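Local coordinates for cell surface protein (Faecalibacterium prausnitzii A2-165, PDB 4GT6) that is of unknown function but, as a leucine-rich-repeat protein of the bacterial cell surface, probably binds other proteins outside the cell, at residues M272-V277 and F295-T300; A254-H259 and G282-C287; I316-G321 and E337-P342. One frame throughout, in Å; residues are numbered along the deposited sequence.

Overall arrangement
All three interactions join consecutive coils of the BspA-type leucine-rich-repeat part, from the N-terminal half of a longer cell surface protein, so one principle, like residues stacked coil upon coil, can be followed through them. Interactions 1 and 2, centres 13 Å apart, interlock: V277 N lies 2.8 Å from A254 O, probably hydrogen-bonded, and M272 and V276 pack on I256. Interaction 3 follows in series, its centre 15 Å from that of interaction 1; the F295 ring of interaction 1 packs on I316 and P319 of interaction 3. A sodium ion spans these two, taking S297 O from one and E320 O from the other. Interactions 2 and 3 stay about 9 Å apart at their nearest atoms.

Interaction 1 of 3, residues M272-V277 and F295-T300; sequences MPDSVV and FSSRIT. With NA (sodium ion), chain R; EDO (1,2-ethanediol), chain I.
Two turns of successive leucine-rich-repeat coils stack here beside a sodium site, and S296 of the 295-300 turn is pressed into the type I turn P273-V276. With OG anti to the backbone N (chi1 162°), the S296 hydroxyl reaches V276 O at 2.7 Å, in the carbonyl plane, while it accepts from R298 N at 3.0 Å to close an ST turn. One hydroxyl thus shapes its own turn and ties it to the next. An alanine here is likely to leave V276 O without this donor and R298 N without its acceptor, loosening both turns together. Nearer the solvent D274 OD1 takes the S297 N-H at 2.9 Å, a nearly straight bond (165°) arriving from above the carboxylate plane; an ethanediol, probably from the crystallisation liquor, also donates to that oxygen, and a water joins D274 OD2 to S297 OG.

This repetition of equivalent loops is how a BspA-type solenoid is built, with apolar side chains turned inward. There V276 CG1 meets I299 CG2 side by side, and the selenomethionine methyl M272 CE lies 3.6 Å from F295 CD1, the two side chains pointing the same way. Outside, R298 bends at chi3 (66°) and lays one guanidinium face on V277 CG1, which stands centrally over it. S297 O binds the sodium at 2.4 Å, together with four waters and E320 O from the following coil.

Interaction 2 of 3, residues A254-H259 and G282-C287; sequences ARIETH and GAFMNC. With EDO (1,2-ethanediol), chain L; EDO (1,2-ethanediol), chain B.
H259 and M285 meet at a ring edge: the selenium of the selenomethionine, M285 SE, sits in the imidazole plane 3.7 Å from H259 NE2. M285 chi1 (75°) puts CG between the backbone N and the carbonyl carbon, and with chi2 extended CG and SE lie alongside H259. Next to this pair the backbones come close, with H259 CA directing its C-H at G282 O, 3.4 Å away. That carbonyl also accepts from M285 N, closing the type I turn G282-M285. On the buried side I256 CG2 rests on A283 CB at 4.0 Å, and I256 CD1 approaches the F284 ring at its edge, beside CZ, the two side chains crossing at about a right angle.

Further out, N199 OD1 of a preceding coil accepts from H259 ND1 and so helps to hold the imidazole's rotation, while F284 stacks on F261. E257 is gripped side-on by R255, whose NE gives a bond of 2.7 Å to E257 OE1 and whose NH2 binds E257 OE2; T258 N reaches that second oxygen from the same face, just where strand 253-256 ends. Such strand-to-turn bends, repeated with F261, F284 and F307 in file, are typical of the leucine-rich-repeat solenoid of BspA type.

Interaction 3 of 3, residues I316-G321 and E337-P342; sequences IDIPEG and ERIAIP. With NA (sodium ion), chain R.
R338 starts with CG anti to its N (chi1 -175°) and stays extended as far as NE, while D317 sets its carboxylate beside its own backbone N (chi1 -70°); these torsions bring the two charged ends together across neighbouring strands. The guanidinium grips the carboxylate end-on, one nitrogen to each oxygen. R338 NH2 meets D317 OD2 at 2.7 Å on its syn side, and R338 NH1 meets D317 OD1 at 3.0 Å from above the carboxylate plane. Both oxygens lie close to the guanidinium plane, yet the two flat groups are turned 44° from each other. The arginine has further partners: NE forms a salt bridge with E363 on the next strand, and NH1 also bonds S315 OG, so its charge is probably shared between D317 and E363 and its rotation is likely to be limited.

Beneath the pair runs a parallel sheet to which successive coils each contribute one short strand, as in BspA-type leucine-rich repeats. I316 N bonds R338 O, I316 O receives A340 N at 3.0 Å, and I318 N bonds A340 O, giving a parallel register of I316 with I339 and D317 with A340. The face bearing D317 also carries A340, whose CB lies 3.4 Å from D317 OD2.

On the other face, I316 and I339 point the same way into the hydrophobic interior, and I316 CG2 presses on I339 CD1 at 3.5 Å, tighter than usual. I318 CG1 reaches that same methyl at 3.7 Å, while I318 CG2 meets P342 CD, the side chains nearly perpendicular. Past the strand E320 bends beyond CG and slides past P342 in the opposite direction, with OE1 near P342 CB, and E320 O binds the sodium at 2.4 Å, across the ion from S297 O.

Interaction 1 of 3, residues M272-V277 and F295-T300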
# COMPACT_ATOMS: atom_id res chain seq x y z
N MSE A 272 4.44 13.19 -22.27
CA MSE A 272 5.69 12.97 -21.53
C MSE A 272 6.78 13.84 -22.10
O MSE A 272 6.94 13.83 -23.32
CB MSE A 272 6.19 11.51 -21.65
CG MSE A 272 5.30 10.49 -21.11
SE MSE A 272 6.24 8.82 -21.33
CE MSE A 272 4.59 7.82 -21.45
N PRO A 273 7.61 14.50 -21.26
CA PRO A 273 8.78 15.21 -21.78
C PRO A 273 9.88 14.21 -22.12
O PRO A 273 9.89 13.09 -21.56
CB PRO A 273 9.18 16.11 -20.60
CG PRO A 273 8.86 15.29 -19.39
CD PRO A 273 7.59 14.53 -19.77
N ASP A 274 10.87 14.64 -22.94
CA ASP A 274 11.98 13.75 -23.29
C ASP A 274 12.94 13.53 -22.11
O ASP A 274 13.78 12.62 -22.18
CB ASP A 274 12.73 14.25 -24.53
CG ASP A 274 11.88 14.22 -25.80
OD1 ASP A 274 10.94 13.39 -25.88
OD2 ASP A 274 12.17 15.01 -26.72
N SER A 275 12.77 14.28 -20.99
CA SER A 275 13.57 14.05 -19.78
C SER A 275 13.16 12.71 -19.12
O SER A 275 13.95 12.16 -18.36
CB SER A 275 13.45 15.21 -18.79
OG SER A 275 12.11 15.46 -18.37
N VAL A 276 11.96 12.17 -19.44
CA VAL A 276 11.52 10.88 -18.87
C VAL A 276 12.33 9.76 -19.53
O VAL A 276 12.28 9.60 -20.76
CB VAL A 276 9.99 10.63 -19.00
CG1 VAL A 276 9.62 9.18 -18.61
CG2 VAL A 276 9.20 11.62 -18.14
N VAL A 277 13.08 9.02 -18.72
CA VAL A 277 13.93 7.93 -19.25
C VAL A 277 13.38 6.55 -18.88
O VAL A 277 13.84 5.55 -19.43
CB VAL A 277 15.42 8.07 -18.88
CG1 VAL A 277 16.01 9.36 -19.42
CG2 VAL A 277 15.66 7.93 -17.37
N PHE A 295 4.71 9.88 -26.06
CA PHE A 295 5.83 9.31 -25.35
C PHE A 295 7.07 10.15 -25.41
O PHE A 295 7.30 10.84 -26.39
CB PHE A 295 6.18 7.94 -25.98
CG PHE A 295 5.15 6.87 -25.75
CD1 PHE A 295 5.13 6.15 -24.56
CD2 PHE A 295 4.20 6.58 -26.73
CE1 PHE A 295 4.16 5.15 -24.35
CE2 PHE A 295 3.25 5.57 -26.52
CZ PHE A 295 3.25 4.85 -25.34
N SER A 296 7.94 9.97 -24.40
CA SER A 296 9.28 10.51 -24.38
C SER A 296 10.12 9.78 -25.45
O SER A 296 9.96 8.56 -25.60
CB SER A 296 9.89 10.26 -23.01
OG SER A 296 11.30 10.42 -23.11
N SER A 297 11.06 10.49 -26.10
CA SER A 297 11.96 9.87 -27.08
C SER A 297 13.09 9.07 -26.39
O SER A 297 13.89 8.45 -27.09
CB SER A 297 12.57 10.95 -27.99
OG SER A 297 13.44 11.77 -27.22
N ARG A 298 13.18 9.12 -25.04
CA ARG A 298 14.30 8.49 -24.32
C ARG A 298 13.91 7.23 -23.53
O ARG A 298 14.78 6.59 -22.93
CB ARG A 298 15.02 9.51 -23.42
CG ARG A 298 15.78 10.55 -24.28
CD ARG A 298 16.49 11.63 -23.48
NE ARG A 298 17.59 11.11 -22.68
CZ ARG A 298 17.92 11.55 -21.47
NH1 ARG A 298 17.20 12.51 -20.89
NH2 ARG A 298 18.95 11.03 -20.82
N ILE A 299 12.65 6.81 -23.59
CA ILE A 299 12.28 5.55 -22.94
C ILE A 299 12.66 4.41 -23.88
O ILE A 299 12.60 4.59 -25.10
CB ILE A 299 10.80 5.51 -22.50
CG1 ILE A 299 9.86 5.78 -23.68
CG2 ILE A 299 10.57 6.51 -21.34
CD1 ILE A 299 8.39 5.25 -23.43
N THR A 300 13.04 3.23 -23.32
CA THR A 300 13.46 2.09 -24.15
C THR A 300 12.67 0.82 -23.81
O THR A 300 12.95 -0.23 -24.39
CB THR A 300 14.98 1.84 -24.01
OG1 THR A 300 15.26 1.46 -22.66
CG2 THR A 300 15.83 3.05 -24.39
NA NA R . 13.18 6.72 -28.56
C1 EDO I . 7.57 14.16 -26.68
O1 EDO I . 8.43 14.42 -25.59
C2 EDO I . 8.38 14.10 -28.01
O2 EDO I . 9.27 13.00 -27.99
O HOH W 1 13.32 14.08 -29.18
O HOH W 2 16.42 12.66 -17.49
O HOH W 3 13.05 3.09 -20.42
O HOH W 4 15.95 5.01 -21.14
O HOH W 5 11.41 6.36 -26.88
O HOH W 6 14.51 5.27 -27.11
O HOH W 7 15.15 7.10 -29.97
O HOH W 8 11.86 8.04 -30.09

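Interaction 2 of 3, residues A254-H259 and G282-C287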
# COMPACT_ATOMS: atom_id res chain seq x y z
N ALA A 254 12.30 12.70 -14.55
CA ALA A 254 13.15 11.66 -15.15
C ALA A 254 12.49 10.30 -15.18
O ALA A 254 12.92 9.41 -15.93
CB ALA A 254 14.45 11.57 -14.38
N ARG A 255 11.45 10.11 -14.36
CA ARG A 255 10.82 8.80 -14.23
C ARG A 255 9.35 8.93 -13.86
O ARG A 255 8.99 9.80 -13.07
CB ARG A 255 11.57 8.01 -13.11
CG ARG A 255 10.84 6.71 -12.64
CD ARG A 255 11.78 5.66 -12.09
NE ARG A 255 11.06 4.47 -11.61
CZ ARG A 255 10.92 3.34 -12.29
NH1 ARG A 255 11.40 3.22 -13.52
NH2 ARG A 255 10.28 2.31 -11.74
N ILE A 256 8.52 8.04 -14.42
CA ILE A 256 7.13 7.87 -14.02
C ILE A 256 7.19 6.61 -13.17
O ILE A 256 7.46 5.53 -13.72
CB ILE A 256 6.11 7.78 -15.19
CG1 ILE A 256 6.16 9.02 -16.09
CG2 ILE A 256 4.69 7.57 -14.62
CD1 ILE A 256 5.59 8.74 -17.52
N GLU A 257 7.00 6.74 -11.85
CA GLU A 257 7.15 5.61 -10.94
C GLU A 257 5.97 4.60 -11.11
O GLU A 257 4.95 4.90 -11.74
CB GLU A 257 7.34 6.10 -9.49
CG GLU A 257 7.90 5.07 -8.51
CD GLU A 257 9.07 4.25 -9.04
OE1 GLU A 257 10.19 4.81 -9.08
OE2 GLU A 257 8.84 3.11 -9.51
N THR A 258 6.16 3.38 -10.61
CA THR A 258 5.19 2.30 -10.72
C THR A 258 3.82 2.76 -10.20
O THR A 258 3.73 3.43 -9.17
CB THR A 258 5.70 1.02 -10.02
OG1 THR A 258 4.74 -0.04 -10.19
CG2 THR A 258 5.98 1.21 -8.54
N HIS A 259 2.75 2.45 -10.96
CA HIS A 259 1.34 2.77 -10.65
C HIS A 259 1.10 4.28 -10.38
O HIS A 259 0.12 4.62 -9.71
CB HIS A 259 0.87 1.89 -9.45
CG HIS A 259 0.98 0.42 -9.76
ND1 HIS A 259 1.93 -0.38 -9.15
CD2 HIS A 259 0.28 -0.33 -10.64
CE1 HIS A 259 1.78 -1.59 -9.67
NE2 HIS A 259 0.78 -1.61 -10.56
N GLY A 282 2.87 -0.93 -14.44
CA GLY A 282 1.47 -0.53 -14.32
C GLY A 282 1.26 0.96 -14.13
O GLY A 282 0.27 1.37 -13.53
N ALA A 283 2.15 1.78 -14.70
CA ALA A 283 2.06 3.23 -14.53
C ALA A 283 0.70 3.79 -14.92
O ALA A 283 0.22 4.66 -14.23
CB ALA A 283 3.15 3.93 -15.30
N PHE A 284 0.07 3.30 -16.00
CA PHE A 284 -1.23 3.81 -16.47
C PHE A 284 -2.29 2.71 -16.48
O PHE A 284 -3.27 2.81 -17.21
CB PHE A 284 -1.09 4.41 -17.88
CG PHE A 284 -0.18 5.61 -17.94
CD1 PHE A 284 -0.67 6.89 -17.71
CD2 PHE A 284 1.18 5.46 -18.21
CE1 PHE A 284 0.18 8.00 -17.77
CE2 PHE A 284 2.03 6.56 -18.24
CZ PHE A 284 1.53 7.83 -18.01
N MSE A 285 -2.14 1.72 -15.62
CA MSE A 285 -3.09 0.63 -15.66
C MSE A 285 -4.50 1.03 -15.17
O MSE A 285 -4.65 1.86 -14.28
CB MSE A 285 -2.56 -0.62 -14.97
CG MSE A 285 -2.56 -0.61 -13.49
SE MSE A 285 -2.02 -2.42 -12.91
CE MSE A 285 -3.35 -3.56 -13.71
N ASN A 286 -5.52 0.47 -15.84
CA ASN A 286 -6.94 0.71 -15.55
C ASN A 286 -7.32 2.20 -15.65
O ASN A 286 -8.06 2.70 -14.80
CB ASN A 286 -7.32 0.13 -14.18
CG ASN A 286 -7.14 -1.36 -14.14
OD1 ASN A 286 -7.51 -2.07 -15.08
ND2 ASN A 286 -6.54 -1.87 -13.09
N CYS A 287 -6.82 2.91 -16.69
CA CYS A 287 -7.21 4.30 -16.99
C CYS A 287 -8.27 4.18 -18.09
O CYS A 287 -7.89 4.06 -19.26
CB CYS A 287 -6.01 5.13 -17.43
SG CYS A 287 -4.91 5.57 -16.06
C1 EDO L . 6.02 -3.24 -8.36
O1 EDO L . 5.13 -2.23 -8.77
C2 EDO L . 7.49 -2.93 -8.72
O2 EDO L . 7.99 -1.96 -7.84
C1 EDO B . 9.82 -1.36 -12.93
O1 EDO B . 8.90 -0.62 -12.13
C2 EDO B . 10.15 -0.61 -14.25
O2 EDO B . 11.24 0.27 -14.08

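Interaction 3 of 3, residues I316-G321 and E337-P342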
# COMPACT_ATOMS: atom_id res chain seq x y z
N ILE A 316 -2.24 3.60 -30.95
CA ILE A 316 -1.03 3.96 -30.20
C ILE A 316 0.19 3.76 -31.10
O ILE A 316 0.26 2.79 -31.85
CB ILE A 316 -0.93 3.22 -28.82
CG1 ILE A 316 0.21 3.81 -27.93
CG2 ILE A 316 -0.83 1.70 -28.96
CD1 ILE A 316 0.05 3.57 -26.47
N ASP A 317 1.13 4.71 -31.03
CA ASP A 317 2.38 4.68 -31.79
C ASP A 317 3.52 4.47 -30.82
O ASP A 317 3.79 5.35 -30.00
CB ASP A 317 2.55 5.97 -32.59
CG ASP A 317 1.55 6.08 -33.73
OD1 ASP A 317 0.40 6.51 -33.48
OD2 ASP A 317 1.89 5.67 -34.85
N ILE A 318 4.13 3.28 -30.84
CA ILE A 318 5.23 2.95 -29.94
C ILE A 318 6.49 3.64 -30.51
O ILE A 318 6.78 3.45 -31.70
CB ILE A 318 5.39 1.41 -29.77
CG1 ILE A 318 4.11 0.71 -29.23
CG2 ILE A 318 6.64 1.04 -28.98
CD1 ILE A 318 3.38 1.35 -28.09
N PRO A 319 7.21 4.46 -29.71
CA PRO A 319 8.35 5.20 -30.27
C PRO A 319 9.54 4.33 -30.65
O PRO A 319 9.81 3.32 -30.00
CB PRO A 319 8.74 6.18 -29.14
CG PRO A 319 8.26 5.55 -27.90
CD PRO A 319 6.99 4.81 -28.29
N GLU A 320 10.27 4.76 -31.67
CA GLU A 320 11.54 4.16 -32.11
C GLU A 320 12.47 4.13 -30.89
O GLU A 320 12.50 5.10 -30.15
CB GLU A 320 12.14 5.03 -33.24
CG GLU A 320 13.36 4.41 -33.90
CD GLU A 320 13.07 3.04 -34.49
OE1 GLU A 320 12.12 2.94 -35.30
OE2 GLU A 320 13.73 2.06 -34.08
N GLY A 321 13.17 3.02 -30.66
CA GLY A 321 14.03 2.94 -29.48
C GLY A 321 13.48 2.06 -28.37
O GLY A 321 14.23 1.63 -27.50
N GLU A 337 -7.36 -0.81 -31.80
CA GLU A 337 -7.50 -1.26 -33.20
C GLU A 337 -6.19 -1.22 -33.95
O GLU A 337 -5.95 -2.06 -34.82
CB GLU A 337 -8.49 -0.37 -33.99
CG GLU A 337 -9.92 -0.35 -33.49
CD GLU A 337 -10.81 0.74 -34.08
OE1 GLU A 337 -10.29 1.63 -34.78
OE2 GLU A 337 -12.03 0.71 -33.81
N ARG A 338 -5.36 -0.20 -33.66
CA ARG A 338 -4.13 0.06 -34.37
C ARG A 338 -2.96 0.23 -33.42
O ARG A 338 -3.05 0.96 -32.43
CB ARG A 338 -4.29 1.33 -35.22
CG ARG A 338 -3.10 1.66 -36.12
CD ARG A 338 -3.15 3.11 -36.56
NE ARG A 338 -1.83 3.58 -36.99
CZ ARG A 338 -1.00 4.30 -36.24
NH1 ARG A 338 -1.37 4.70 -35.03
NH2 ARG A 338 0.18 4.66 -36.72
N ILE A 339 -1.83 -0.39 -33.76
CA ILE A 339 -0.59 -0.21 -33.00
C ILE A 339 0.58 -0.17 -33.98
O ILE A 339 0.69 -1.03 -34.85
CB ILE A 339 -0.37 -1.23 -31.85
CG1 ILE A 339 0.94 -0.90 -31.07
CG2 ILE A 339 -0.40 -2.69 -32.34
CD1 ILE A 339 0.94 -1.21 -29.63
N ALA A 340 1.40 0.87 -33.87
CA ALA A 340 2.62 0.98 -34.68
C ALA A 340 3.79 0.49 -33.83
O ALA A 340 4.01 1.00 -32.74
CB ALA A 340 2.83 2.42 -35.15
N ILE A 341 4.47 -0.57 -34.29
CA ILE A 341 5.59 -1.18 -33.57
C ILE A 341 6.90 -0.93 -34.35
O ILE A 341 7.01 -1.36 -35.50
CB ILE A 341 5.33 -2.69 -33.33
CG1 ILE A 341 4.07 -2.89 -32.41
CG2 ILE A 341 6.59 -3.38 -32.75
CD1 ILE A 341 3.54 -4.30 -32.30
N PRO A 342 7.91 -0.26 -33.74
CA PRO A 342 9.17 -0.03 -34.44
C PRO A 342 10.01 -1.32 -34.50
O PRO A 342 9.83 -2.21 -33.65
CB PRO A 342 9.85 1.05 -33.60
CG PRO A 342 9.37 0.80 -32.21
CD PRO A 342 7.94 0.31 -32.37
NA NA R . 13.18 6.72 -28.56
O HOH W 6 14.51 5.27 -27.11
O HOH W 7 15.15 7.10 -29.97
O HOH W 5 11.41 6.36 -26.88
O HOH W 8 11.86 8.04 -30.09